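Local coordinates for pyrrolidone-carboxylate peptidase (PDB 5Z48), which probably removes N-terminal pyroglutamyl groups from peptides as a thiol exopeptidase of the peptidase C15 family, at residues Leu154-Leu157 with Gly161-Ala164; Pro4-Thr9 with Ala207-Ser212; Ala131-Asp136 with Val201-Glu206. All blocks are in the same frame, centred on the assembly; numbering follows the deposited sequence.

Contact 1 (Leu154-Leu157 with Gly161-Ala164); sequences LHWL and GRGA
R162 folds back against the last turn of the helix it follows and meets L157 through backbone and side chain together. The hydrogen bonding is all main chain: R162 N donates to L157 O over 2.8 Å, with an N-H...O angle of 150° and the donor tilted from the carbonyl plane. G161 N and G163 N also lie near this oxygen, but at angles too poor for bonding, so within the contact a single bond grips it. The bond belongs to a Schellman motif, completed by G161 N to R158 O; G161 is its C-prime residue and, with positive phi, turns the chain off the helix.

Van der Waals packing follows from that turn. L157 crosses R162 at about a right angle: CB of L157 rests 3.6 Å from R162 O, and the apolar part is L157 CD2 against R162 CB at 3.8 Å. With CG anti to the carbonyl carbon (chi1 -67°) and the chain extended from CG to NE, the arginine then runs alongside W156, pointing the same way.

Where the two flat groups meet, R162 NH1 lies near the indole plane at its edge and not over a face, 3.9 Å from W156 CH2; ring and guanidinium planes stand 65° apart, and the pair is no stack or cation-pi contact. The charge of R162 is met by D64, whose OD1 forms a salt bridge with the same NH1.

The turn lies at the protein surface, between helix 145-159 and strand 167-172. L157 and L154 reach inward to C167 on that strand, while W156 stacks on H160 and leans on T57, L60 and S61 of helix 49-63.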
loop_
_atom_site.group_PDB
_atom_site.type_symbol
_atom_site.label_atom_id
_atom_site.label_comp_id
_atom_site.label_asym_id
_atom_site.label_seq_id
_atom_site.Cartn_x
_atom_site.Cartn_y
_atom_site.Cartn_z
ATOM N N LEU B 154 -5.450 27.151 15.388
ATOM C CA LEU B 154 -4.441 28.106 14.931
ATOM C C LEU B 154 -5.074 29.461 14.640
ATOM O O LEU B 154 -4.509 30.506 14.978
ATOM C CB LEU B 154 -3.708 27.532 13.709
ATOM C CG LEU B 154 -2.786 26.365 14.030
ATOM C CD1 LEU B 154 -2.400 25.613 12.731
ATOM C CD2 LEU B 154 -1.501 26.857 14.737
ATOM N N HIS B 155 -6.274 29.454 14.039
ATOM C CA HIS B 155 -6.988 30.695 13.742
ATOM C C HIS B 155 -7.361 31.434 15.026
ATOM O O HIS B 155 -7.141 32.651 15.130
ATOM C CB HIS B 155 -8.250 30.368 12.943
ATOM C CG HIS B 155 -9.035 31.580 12.548
ATOM N ND1 HIS B 155 -8.571 32.488 11.623
ATOM C CD2 HIS B 155 -10.262 32.014 12.923
ATOM C CE1 HIS B 155 -9.471 33.446 11.457
ATOM N NE2 HIS B 155 -10.507 33.185 12.236
ATOM N N TRP B 156 -7.947 30.718 15.995
ATOM C CA TRP B 156 -8.347 31.337 17.261
ATOM C C TRP B 156 -7.141 31.960 17.954
ATOM O O TRP B 156 -7.183 33.115 18.397
ATOM C CB TRP B 156 -9.021 30.280 18.163
ATOM C CG TRP B 156 -9.645 30.883 19.385
ATOM C CD1 TRP B 156 -10.956 31.235 19.540
ATOM C CD2 TRP B 156 -8.985 31.230 20.615
ATOM N NE1 TRP B 156 -11.155 31.775 20.790
ATOM C CE2 TRP B 156 -9.969 31.770 21.473
ATOM C CE3 TRP B 156 -7.658 31.125 21.074
ATOM C CZ2 TRP B 156 -9.676 32.224 22.766
ATOM C CZ3 TRP B 156 -7.365 31.569 22.353
ATOM C CH2 TRP B 156 -8.372 32.124 23.187
ATOM N N LEU B 157 -6.037 31.206 18.030
ATOM C CA LEU B 157 -4.844 31.728 18.685
ATOM C C LEU B 157 -4.340 32.994 17.994
ATOM O O LEU B 157 -4.050 33.997 18.655
ATOM C CB LEU B 157 -3.766 30.657 18.727
ATOM C CG LEU B 157 -4.005 29.527 19.745
ATOM C CD1 LEU B 157 -3.017 28.392 19.419
ATOM C CD2 LEU B 157 -3.850 30.014 21.188
ATOM N N GLY B 161 -4.321 37.235 19.537
ATOM C CA GLY B 161 -3.011 37.750 19.896
ATOM C C GLY B 161 -2.079 36.721 20.500
ATOM O O GLY B 161 -1.097 37.083 21.171
ATOM N N ARG B 162 -2.368 35.441 20.295
ATOM C CA ARG B 162 -1.635 34.343 20.900
ATOM C C ARG B 162 -1.015 33.448 19.847
ATOM O O ARG B 162 -0.808 32.238 20.070
ATOM C CB ARG B 162 -2.544 33.542 21.819
ATOM C CG ARG B 162 -2.974 34.374 23.036
ATOM C CD ARG B 162 -4.016 33.713 23.884
ATOM N NE ARG B 162 -4.350 34.644 24.962
ATOM C CZ ARG B 162 -5.235 34.412 25.923
ATOM N NH1 ARG B 162 -5.884 33.245 25.956
ATOM N NH2 ARG B 162 -5.457 35.347 26.857
ATOM N N GLY B 163 -0.679 34.038 18.692
ATOM C CA GLY B 163 -0.032 33.279 17.635
ATOM C C GLY B 163 1.306 32.688 18.022
ATOM O O GLY B 163 1.759 31.722 17.385
ATOM N N ALA B 164 1.944 33.218 19.055
ATOM C CA ALA B 164 3.195 32.630 19.514
ATOM C C ALA B 164 3.016 31.343 20.320
ATOM O O ALA B 164 4.028 30.688 20.630
ATOM C CB ALA B 164 3.970 33.642 20.355
#

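Contact 2 (Pro4-Thr9 with Ala207-Ser212); sequences PTLLLT and AITAQS
L6 reaches from strand 5-11 to I208 and T209 on the C-terminal helix 194-211, and a single methyl does the touching. Its CB points from the strand toward the helix. CG lies anti to the backbone N (chi1 179°), which carries the isobutyl end across the gap between the backbones, 7.6 Å from L6 CA to T209 CA where they come nearest. At the fork the branches part. CD1 goes on to the helix and meets T209 CG2 at 3.8 Å and I208 CG2 at 4.1 Å, while CD2 has no part in this contact. The leucine crosses both partners at about a right angle; CD1 meets the methyls of two successive helix residues.

T209 offers its methyl rather than its hydroxyl. OG1 sits between the backbone N and the carbonyl carbon (chi1 62°), where it makes weak hydrogen bonds to the carbonyl oxygens of A205 and E206 one turn back. I208 also packs on A67, the residue of strand 67-73 that L6 touches, and on I124 of helix 121-130. T209 also touches W38 of strand 38-45.

The contact thus lays helix 194-211 over one face of the central sheet, where strand 5-11 runs parallel to both of its neighbours. All three touching residues are buried, and the joint between strand and helix is purely apolar. Having no directional bond, it depends on the fit of methyl groups, and the one hydroxyl among the touching residues, T209 OG1, turns to its own helix in weak hydrogen bonds.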
loop_
_atom_site.group_PDB
_atom_site.type_symbol
_atom_site.label_atom_id
_atom_site.label_comp_id
_atom_site.label_asym_id
_atom_site.label_seq_id
_atom_site.Cartn_x
_atom_site.Cartn_y
_atom_site.Cartn_z
ATOM N N PRO B 4 2.560 26.953 33.739
ATOM C CA PRO B 4 2.190 26.764 32.323
ATOM C C PRO B 4 1.485 25.444 32.078
ATOM O O PRO B 4 1.840 24.412 32.646
ATOM C CB PRO B 4 3.531 26.827 31.576
ATOM C CG PRO B 4 4.567 26.540 32.622
ATOM C CD PRO B 4 4.018 27.035 33.936
ATOM N N THR B 5 0.480 25.487 31.216
ATOM C CA THR B 5 -0.333 24.325 30.901
ATOM C C THR B 5 -0.132 23.930 29.449
ATOM O O THR B 5 -0.220 24.779 28.557
ATOM C CB THR B 5 -1.814 24.626 31.100
ATOM O OG1 THR B 5 -2.030 24.940 32.484
ATOM C CG2 THR B 5 -2.707 23.446 30.656
ATOM N N LEU B 6 0.112 22.647 29.209
ATOM C CA LEU B 6 0.007 22.118 27.850
ATOM C C LEU B 6 -1.393 21.528 27.709
ATOM O O LEU B 6 -1.794 20.654 28.496
ATOM C CB LEU B 6 1.086 21.074 27.558
ATOM C CG LEU B 6 0.989 20.480 26.130
ATOM C CD1 LEU B 6 2.357 20.335 25.485
ATOM C CD2 LEU B 6 0.329 19.142 26.150
ATOM N N LEU B 7 -2.171 22.054 26.753
ATOM C CA LEU B 7 -3.495 21.498 26.470
ATOM C C LEU B 7 -3.349 20.305 25.543
ATOM O O LEU B 7 -2.814 20.447 24.452
ATOM C CB LEU B 7 -4.396 22.563 25.834
ATOM C CG LEU B 7 -5.770 22.068 25.336
ATOM C CD1 LEU B 7 -6.600 21.577 26.505
ATOM C CD2 LEU B 7 -6.526 23.211 24.597
ATOM N N LEU B 8 -3.819 19.132 25.970
ATOM C CA LEU B 8 -3.719 17.898 25.195
ATOM C C LEU B 8 -5.121 17.408 24.893
ATOM O O LEU B 8 -5.904 17.229 25.810
ATOM C CB LEU B 8 -2.953 16.844 25.997
ATOM C CG LEU B 8 -2.924 15.431 25.398
ATOM C CD1 LEU B 8 -2.259 15.421 23.993
ATOM C CD2 LEU B 8 -2.178 14.485 26.332
ATOM N N THR B 9 -5.476 17.244 23.602
ATOM C CA THR B 9 -6.818 16.735 23.302
ATOM C C THR B 9 -6.743 15.427 22.520
ATOM O O THR B 9 -5.764 15.152 21.832
ATOM C CB THR B 9 -7.660 17.755 22.519
ATOM O OG1 THR B 9 -7.110 17.975 21.204
ATOM C CG2 THR B 9 -7.685 19.089 23.226
ATOM N N ALA B 207 8.919 17.266 24.527
ATOM C CA ALA B 207 9.773 18.056 23.635
ATOM C C ALA B 207 9.197 19.460 23.426
ATOM O O ALA B 207 9.948 20.443 23.373
ATOM C CB ALA B 207 9.970 17.360 22.284
ATOM N N ILE B 208 7.871 19.560 23.307
ATOM C CA ILE B 208 7.241 20.861 23.096
ATOM C C ILE B 208 7.520 21.776 24.282
ATOM O O ILE B 208 7.916 22.938 24.128
ATOM C CB ILE B 208 5.725 20.690 22.880
ATOM C CG1 ILE B 208 5.436 20.020 21.521
ATOM C CG2 ILE B 208 5.047 22.055 22.979
ATOM C CD1 ILE B 208 4.039 19.345 21.453
ATOM N N THR B 209 7.331 21.252 25.491
ATOM C CA THR B 209 7.482 22.141 26.638
ATOM C C THR B 209 8.941 22.435 26.932
ATOM O O THR B 209 9.254 23.491 27.499
ATOM C CB THR B 209 6.798 21.576 27.886
ATOM O OG1 THR B 209 7.414 20.332 28.250
ATOM C CG2 THR B 209 5.279 21.324 27.641
ATOM N N ALA B 210 9.839 21.516 26.588
ATOM C CA ALA B 210 11.258 21.793 26.734
ATOM C C ALA B 210 11.665 22.942 25.819
ATOM O O ALA B 210 12.484 23.772 26.187
ATOM C CB ALA B 210 12.071 20.536 26.428
ATOM N N GLN B 211 11.068 23.015 24.625
ATOM C CA GLN B 211 11.452 24.075 23.690
ATOM C C GLN B 211 10.935 25.426 24.127
ATOM O O GLN B 211 11.559 26.450 23.832
ATOM C CB GLN B 211 10.935 23.783 22.275
ATOM C CG GLN B 211 11.584 22.624 21.563
ATOM C CD GLN B 211 13.050 22.880 21.259
ATOM O OE1 GLN B 211 13.421 23.956 20.797
ATOM N NE2 GLN B 211 13.896 21.908 21.566
ATOM N N SER B 212 9.794 25.464 24.809
ATOM C CA SER B 212 9.285 26.743 25.286
ATOM C C SER B 212 10.107 27.265 26.459
ATOM O O SER B 212 9.543 27.692 27.471
ATOM C CB SER B 212 7.817 26.614 25.673
ATOM O OG SER B 212 7.021 26.442 24.518
#

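Contact 3 (Ala131-Asp136 with Val201-Glu206); sequences AEIPGD and VRVAAE
V203 of helix 194-211 meets A131 and I133 with one methyl, and everything close in the contact gathers there. V203 CG2 lies 4.2 Å from A131 CB and 4.4 Å from I133 CD1, the closest approaches of the contact, at ordinary van der Waals distance. The valine holds CG1 anti to its backbone N (chi1 172°), which leaves CG2 beside that N and directed at segment 131-136. I133 extends through CG1 until CD1 arrives next to the alanine methyl. Both aliphatic groups meet V203 CG2 from the same side, next to each other, while R199 and E196, on the same helix as V203, also pack against I133.

Between A131 and I133 the chain is leaving helix 121-130 for strand 135-138. This is a Schellman motif, closed by I133 N to W128 O and E132 N to R129 O. E132 is the C-prime residue with positive phi (62°), and the turn made there sets A131 and I133 toward helix 194-211 while E132 stays on the outside. The strand that follows runs parallel to strand 80-90, so the contact ties a helix-to-strand connection to the C-terminal helix. V203 also packs on A127 and W128 of helix 121-130, and R199 NH1 hydrogen-bonds to A131 O.

The outer side is polar and loose. R202 is exposed and makes no contact with segment 131-136; it turns instead to E206 one helical turn on: R202 NE donates to E206 OE2 at 2.8 Å, nearly straight (167°), within a salt bridge. The oxygen lies in the guanidinium plane, but the nitrogen meets it from above the carboxylate plane. A second subunit of the tetramer comes in at the connection, its L180 touching E132 and its Y191 packing on I133 and P134.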
loop_
_atom_site.group_PDB
_atom_site.type_symbol
_atom_site.label_atom_id
_atom_site.label_comp_id
_atom_site.label_asym_id
_atom_site.label_seq_id
_atom_site.Cartn_x
_atom_site.Cartn_y
_atom_site.Cartn_z
ATOM N N ALA B 131 14.029 8.348 21.513
ATOM C CA ALA B 131 13.226 7.372 22.247
ATOM C C ALA B 131 12.919 6.112 21.443
ATOM O O ALA B 131 12.080 5.308 21.875
ATOM C CB ALA B 131 11.915 8.021 22.710
ATOM N N GLU B 132 13.572 5.939 20.282
ATOM C CA GLU B 132 13.406 4.776 19.397
ATOM C C GLU B 132 11.981 4.665 18.860
ATOM O O GLU B 132 11.500 3.558 18.604
ATOM C CB GLU B 132 13.836 3.473 20.074
ATOM C CG GLU B 132 15.304 3.520 20.513
ATOM C CD GLU B 132 15.762 2.292 21.249
ATOM O OE1 GLU B 132 16.847 2.372 21.879
ATOM O OE2 GLU B 132 15.049 1.256 21.253
ATOM N N ILE B 133 11.357 5.808 18.597
ATOM C CA ILE B 133 10.010 5.871 18.014
ATOM C C ILE B 133 10.133 6.374 16.580
ATOM O O ILE B 133 10.520 7.537 16.370
ATOM C CB ILE B 133 9.072 6.774 18.836
ATOM C CG1 ILE B 133 8.909 6.177 20.239
ATOM C CG2 ILE B 133 7.686 6.899 18.171
ATOM C CD1 ILE B 133 8.248 7.157 21.210
ATOM N N PRO B 134 9.788 5.550 15.576
ATOM C CA PRO B 134 9.695 6.031 14.182
ATOM C C PRO B 134 8.570 7.039 14.019
ATOM O O PRO B 134 7.506 6.896 14.618
ATOM C CB PRO B 134 9.362 4.756 13.394
ATOM C CG PRO B 134 9.577 3.606 14.273
ATOM C CD PRO B 134 9.460 4.119 15.719
ATOM N N GLY B 135 8.815 8.089 13.222
ATOM C CA GLY B 135 7.758 9.064 12.960
ATOM C C GLY B 135 8.183 10.069 11.915
ATOM O O GLY B 135 9.327 10.063 11.446
ATOM N N ASP B 136 7.245 10.928 11.518
ATOM C CA ASP B 136 7.561 11.859 10.423
ATOM C C ASP B 136 6.553 12.999 10.435
ATOM O O ASP B 136 5.601 13.008 11.203
ATOM C CB ASP B 136 7.568 11.166 9.067
ATOM C CG ASP B 136 8.557 11.817 8.077
ATOM O OD1 ASP B 136 9.019 12.963 8.303
ATOM O OD2 ASP B 136 8.869 11.169 7.055
ATOM N N VAL B 201 2.960 10.179 22.363
ATOM C CA VAL B 201 2.322 11.460 22.686
ATOM C C VAL B 201 3.063 12.135 23.838
ATOM O O VAL B 201 3.301 13.356 23.809
ATOM C CB VAL B 201 0.828 11.234 22.998
ATOM C CG1 VAL B 201 0.134 12.530 23.415
ATOM C CG2 VAL B 201 0.150 10.660 21.750
ATOM N N ARG B 202 3.444 11.358 24.846
ATOM C CA ARG B 202 4.179 11.875 26.007
ATOM C C ARG B 202 5.515 12.482 25.580
ATOM O O ARG B 202 5.871 13.592 25.996
ATOM C CB ARG B 202 4.423 10.751 27.012
ATOM C CG ARG B 202 5.167 11.271 28.259
ATOM C CD ARG B 202 5.493 10.198 29.266
ATOM N NE ARG B 202 6.240 10.754 30.403
ATOM C CZ ARG B 202 6.166 10.290 31.652
ATOM N NH1 ARG B 202 5.360 9.270 31.930
ATOM N NH2 ARG B 202 6.886 10.851 32.631
ATOM N N VAL B 203 6.264 11.769 24.736
ATOM C CA VAL B 203 7.560 12.265 24.272
ATOM C C VAL B 203 7.396 13.563 23.478
ATOM O O VAL B 203 8.196 14.506 23.634
ATOM C CB VAL B 203 8.286 11.152 23.475
ATOM C CG1 VAL B 203 9.568 11.650 22.775
ATOM C CG2 VAL B 203 8.670 10.049 24.435
ATOM N N ALA B 204 6.352 13.648 22.647
ATOM C CA ALA B 204 6.081 14.893 21.929
ATOM C C ALA B 204 5.773 16.014 22.896
ATOM O O ALA B 204 6.283 17.127 22.726
ATOM C CB ALA B 204 4.939 14.703 20.918
ATOM N N ALA B 205 4.923 15.738 23.908
ATOM C CA ALA B 205 4.577 16.762 24.905
ATOM C C ALA B 205 5.825 17.273 25.620
ATOM O O ALA B 205 6.000 18.491 25.811
ATOM C CB ALA B 205 3.597 16.185 25.917
ATOM N N GLU B 206 6.725 16.356 25.985
ATOM C CA GLU B 206 7.942 16.735 26.697
ATOM C C GLU B 206 8.843 17.593 25.815
ATOM O O GLU B 206 9.458 18.561 26.298
ATOM C CB GLU B 206 8.675 15.460 27.171
ATOM C CG GLU B 206 7.869 14.631 28.184
ATOM C CD GLU B 206 8.459 13.254 28.536
ATOM O OE1 GLU B 206 9.289 12.735 27.759
ATOM O OE2 GLU B 206 8.072 12.699 29.597
#

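Overall arrangement
Contacts 2 and 3 share helix 194-211: successive parts of it face strand 5-11 and the connection into strand 135-138. Their centres are 13 Å apart and they touch, L8 CD1 packing on V201 CG1 at 3.8 Å. Contact 1 stands apart, about 6 Å from contact 2 and 13 Å from contact 3 between nearest atoms. Chemistry follows place. Contact 2 is wholly buried and made of methyl groups; contact 3, partly buried, keeps an apolar join but adds a salt bridge along its helix and a neighbouring subunit; contact 1, at the surface, relies on a backbone bond. Schellman turns occur in contacts 1 and 3, but only in contact 1 does the turn's bond join the two segments.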